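Local coordinates for Lysine/ornithine decarboxylase (Selenomonas ruminantium, PDB 5GJO), which decarboxylates L-lysine and L-ornithine with similar efficiency, using pyridoxal 5'-phosphate as cofactor, to give cadaverine and putrescine, at residues L195-R199 with Q243-F248. The protein carries 2 engineered substitutions. Residues are numbered along the deposited sequence; the frame is centred on the assembly and turned at random.
Sequences LLVAR and QIDRLF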
ATOM      1  N   LEU A 195      20.286   0.288  27.008  1.00 15.48           N
ATOM      2  CA  LEU A 195      20.904  -0.728  27.840  1.00 15.04           C
ATOM      3  C   LEU A 195      21.175  -0.283  29.289  1.00 18.12           C
ATOM      4  O   LEU A 195      20.887  -1.044  30.254  1.00 17.67           O
ATOM      5  CB  LEU A 195      22.151  -1.277  27.180  1.00 13.92           C
ATOM      6  CG  LEU A 195      21.736  -2.191  25.993  1.00 14.39           C
ATOM      7  CD1 LEU A 195      23.004  -2.464  25.202  1.00 15.39           C
ATOM      8  CD2 LEU A 195      21.011  -3.497  26.312  1.00 15.70           C
ATOM      9  N   LEU A 196      21.625   0.941  29.452  1.00 15.11           N
ATOM     10  CA  LEU A 196      21.938   1.471  30.832  1.00 16.81           C
ATOM     11  C   LEU A 196      20.636   1.644  31.553  1.00 16.97           C
ATOM     12  O   LEU A 196      20.524   1.368  32.728  1.00 15.28           O
ATOM     13  CB  LEU A 196      22.637   2.819  30.764  1.00 15.67           C
ATOM     14  CG  LEU A 196      24.087   2.657  30.293  1.00 17.68           C
ATOM     15  CD1 LEU A 196      24.646   3.890  29.658  1.00 20.15           C
ATOM     16  CD2 LEU A 196      25.058   2.233  31.387  1.00 19.26           C
ATOM     17  N   VAL A 197      19.641   2.180  30.866  1.00 15.52           N
ATOM     18  CA  VAL A 197      18.325   2.338  31.475  1.00 18.02           C
ATOM     19  C   VAL A 197      17.732   1.017  31.938  1.00 20.18           C
ATOM     20  O   VAL A 197      17.226   0.863  33.086  1.00 16.94           O
ATOM     21  CB  VAL A 197      17.327   3.059  30.517  1.00 18.47           C
ATOM     22  CG1 VAL A 197      15.931   3.086  31.099  1.00 18.96           C
ATOM     23  CG2 VAL A 197      17.822   4.501  30.231  1.00 19.33           C
ATOM     24  N   ALA A 198      17.836   0.015  31.066  1.00 17.57           N
ATOM     25  CA  ALA A 198      17.296  -1.303  31.404  1.00 17.97           C
ATOM     26  C   ALA A 198      18.043  -1.927  32.613  1.00 16.61           C
ATOM     27  O   ALA A 198      17.408  -2.603  33.441  1.00 16.95           O
ATOM     28  CB  ALA A 198      17.352  -2.248  30.183  1.00 16.40           C
ATOM     29  N   ARG A 199      19.332  -1.685  32.695  1.00 16.55           N
ATOM     30  CA  ARG A 199      20.185  -2.193  33.783  1.00 18.03           C
ATOM     31  C   ARG A 199      19.683  -1.654  35.114  1.00 19.56           C
ATOM     32  O   ARG A 199      19.495  -2.426  36.037  1.00 20.04           O
ATOM     33  CB  ARG A 199      21.644  -1.832  33.558  1.00 18.32           C
ATOM     34  CG  ARG A 199      22.621  -2.325  34.653  1.00 21.40           C
ATOM     35  CD  ARG A 199      22.679  -3.846  34.734  1.00 21.18           C
ATOM     36  NE  ARG A 199      21.734  -4.465  35.629  1.00 20.85           N
ATOM     37  CZ  ARG A 199      21.602  -5.794  35.784  1.00 24.98           C
ATOM     38  NH1 ARG A 199      22.279  -6.631  34.997  1.00 24.48           N
ATOM     39  NH2 ARG A 199      20.732  -6.313  36.693  1.00 22.23           N
ATOM     40  N   GLN A 243      28.443  -3.652  25.225  1.00 16.63           N
ATOM     41  CA  GLN A 243      27.643  -3.064  26.271  1.00 16.28           C
ATOM     42  C   GLN A 243      26.750  -4.113  26.900  1.00 17.17           C
ATOM     43  O   GLN A 243      26.452  -4.085  28.128  1.00 16.41           O
ATOM     44  CB  GLN A 243      26.823  -1.886  25.727  1.00 16.54           C
ATOM     45  CG  GLN A 243      25.997  -1.133  26.778  1.00 18.15           C
ATOM     46  CD  GLN A 243      26.772  -0.010  27.430  1.00 17.09           C
ATOM     47  OE1 GLN A 243      27.951  -0.133  27.672  1.00 17.36           O
ATOM     48  NE2 GLN A 243      26.140   1.127  27.610  1.00 18.10           N
ATOM     49  N   ILE A 244      26.317  -5.109  26.135  1.00 15.01           N
ATOM     50  CA  ILE A 244      25.563  -6.187  26.716  1.00 15.84           C
ATOM     51  C   ILE A 244      26.450  -7.073  27.613  1.00 17.02           C
ATOM     52  O   ILE A 244      26.018  -7.475  28.686  1.00 18.58           O
ATOM     53  CB  ILE A 244      24.893  -7.086  25.637  1.00 15.92           C
ATOM     54  CG1 ILE A 244      23.794  -6.315  24.862  1.00 14.93           C
ATOM     55  CG2 ILE A 244      24.282  -8.344  26.234  1.00 16.44           C
ATOM     56  CD1 ILE A 244      23.483  -6.920  23.552  1.00 15.64           C
ATOM     57  N   ASP A 245      27.665  -7.366  27.172  1.00 16.38           N
ATOM     58  CA  ASP A 245      28.575  -8.132  28.068  1.00 18.83           C
ATOM     59  C   ASP A 245      28.870  -7.370  29.384  1.00 18.77           C
ATOM     60  O   ASP A 245      28.982  -7.990  30.453  1.00 20.80           O
ATOM     61  CB  ASP A 245      29.844  -8.528  27.380  1.00 20.09           C
ATOM     62  CG  ASP A 245      29.790  -9.928  26.779  1.00 22.40           C
ATOM     63  OD1 ASP A 245      28.964 -10.765  27.218  1.00 26.60           O
ATOM     64  OD2 ASP A 245      30.664 -10.179  25.884  1.00 29.94           O
ATOM     65  N   ARG A 246      29.050  -6.067  29.274  1.00 19.49           N
ATOM     66  CA  ARG A 246      29.370  -5.176  30.364  1.00 19.14           C
ATOM     67  C   ARG A 246      28.287  -5.143  31.377  1.00 18.14           C
ATOM     68  O   ARG A 246      28.552  -5.276  32.588  1.00 18.39           O
ATOM     69  CB  ARG A 246      29.626  -3.791  29.839  1.00 20.00           C
ATOM     70  CG  ARG A 246      29.888  -2.740  30.909  1.00 21.13           C
ATOM     71  CD  ARG A 246      29.653  -1.376  30.335  1.00 21.87           C
ATOM     72  NE  ARG A 246      29.994  -0.305  31.278  1.00 19.87           N
ATOM     73  CZ  ARG A 246      29.760   0.964  31.054  1.00 21.70           C
ATOM     74  NH1 ARG A 246      29.107   1.357  29.928  1.00 22.88           N
ATOM     75  NH2 ARG A 246      30.230   1.868  31.914  1.00 19.64           N
ATOM     76  N   LEU A 247      27.072  -4.933  30.945  1.00 17.16           N
ATOM     77  CA  LEU A 247      25.925  -4.757  31.845  1.00 18.79           C
ATOM     78  C   LEU A 247      25.100  -5.957  32.118  1.00 18.52           C
ATOM     79  O   LEU A 247      24.442  -6.018  33.178  1.00 19.16           O
ATOM     80  CB  LEU A 247      24.979  -3.645  31.297  1.00 18.17           C
ATOM     81  CG  LEU A 247      25.633  -2.303  31.064  1.00 18.34           C
ATOM     82  CD1 LEU A 247      24.632  -1.343  30.428  1.00 18.52           C
ATOM     83  CD2 LEU A 247      26.236  -1.689  32.349  1.00 19.93           C
ATOM     84  N   PHE A 248      25.003  -6.951  31.173  1.00 18.01           N
ATOM     85  CA  PHE A 248      24.093  -8.067  31.278  1.00 17.29           C
ATOM     86  C   PHE A 248      24.839  -9.382  31.071  1.00 19.67           C
ATOM     87  O   PHE A 248      24.448 -10.217  30.210  1.00 20.64           O
ATOM     88  CB  PHE A 248      22.918  -7.928  30.272  1.00 16.79           C
ATOM     89  CG  PHE A 248      22.005  -6.783  30.585  1.00 16.78           C
ATOM     90  CD1 PHE A 248      20.947  -6.951  31.472  1.00 17.63           C
ATOM     91  CD2 PHE A 248      22.215  -5.529  30.005  1.00 17.04           C
ATOM     92  CE1 PHE A 248      20.108  -5.907  31.771  1.00 19.48           C
ATOM     93  CE2 PHE A 248      21.366  -4.436  30.349  1.00 15.98           C
ATOM     94  CZ  PHE A 248      20.287  -4.682  31.191  1.00 15.79           C
TER
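Arg199 sends CG anti to its own N (chi1 -180°), then bends at chi2 and chi3. These turns fold the chain back so that CD lies over one face of the Phe248 ring and the guanidinium, offset, has Phe248 CE1 over its own face. They also bring NH1 to the carbonyl of Leu247. The two planes are 18° apart, and NH1 lies 3.8 Å from Phe248 CD1. The bond from Arg199 NH1 to Leu247 O is 2.9 Å long and nearly straight, in both the carbonyl and guanidinium planes. It grips the last residue of helix 233-247, just before Phe248 leaves helical geometry. Arg199 NH2 forms a salt bridge with Asp203. The Phe248 ring enters edge first against the backbone of helix 189-207. Its CE2 is 3.4 Å from Leu195 O, the acceptor of the helical bond from Arg199 N, and its CZ is 3.9 Å from Ala198 CB. Both helices belong to the outer layer of the TIM-like barrel that binds the cofactor. Segments 195-199 and 243-247 run nearly parallel, their axes 10.5 Å apart at closest. Leu195, Ala198 and Phe248 all pack on Leu215 of strand 214-216. A leucine at Arg199 would probably leave Leu247 O without this donor and Asp203 without this charge partner. Toward the N-terminal ends of the segments, Leu195 CD1 packs on Gln243 CG at 3.6 Å. Leu196 CD2 meets Leu247 CD1 at 3.7 Å. Gln243 bends at chi2 (89°), laying its amide across Leu196; NE2 hydrogen-bonds to Glu192 O, and Gln243 OE1 accepts a hydrogen bond from Arg246 NH1 at 2.9 Å.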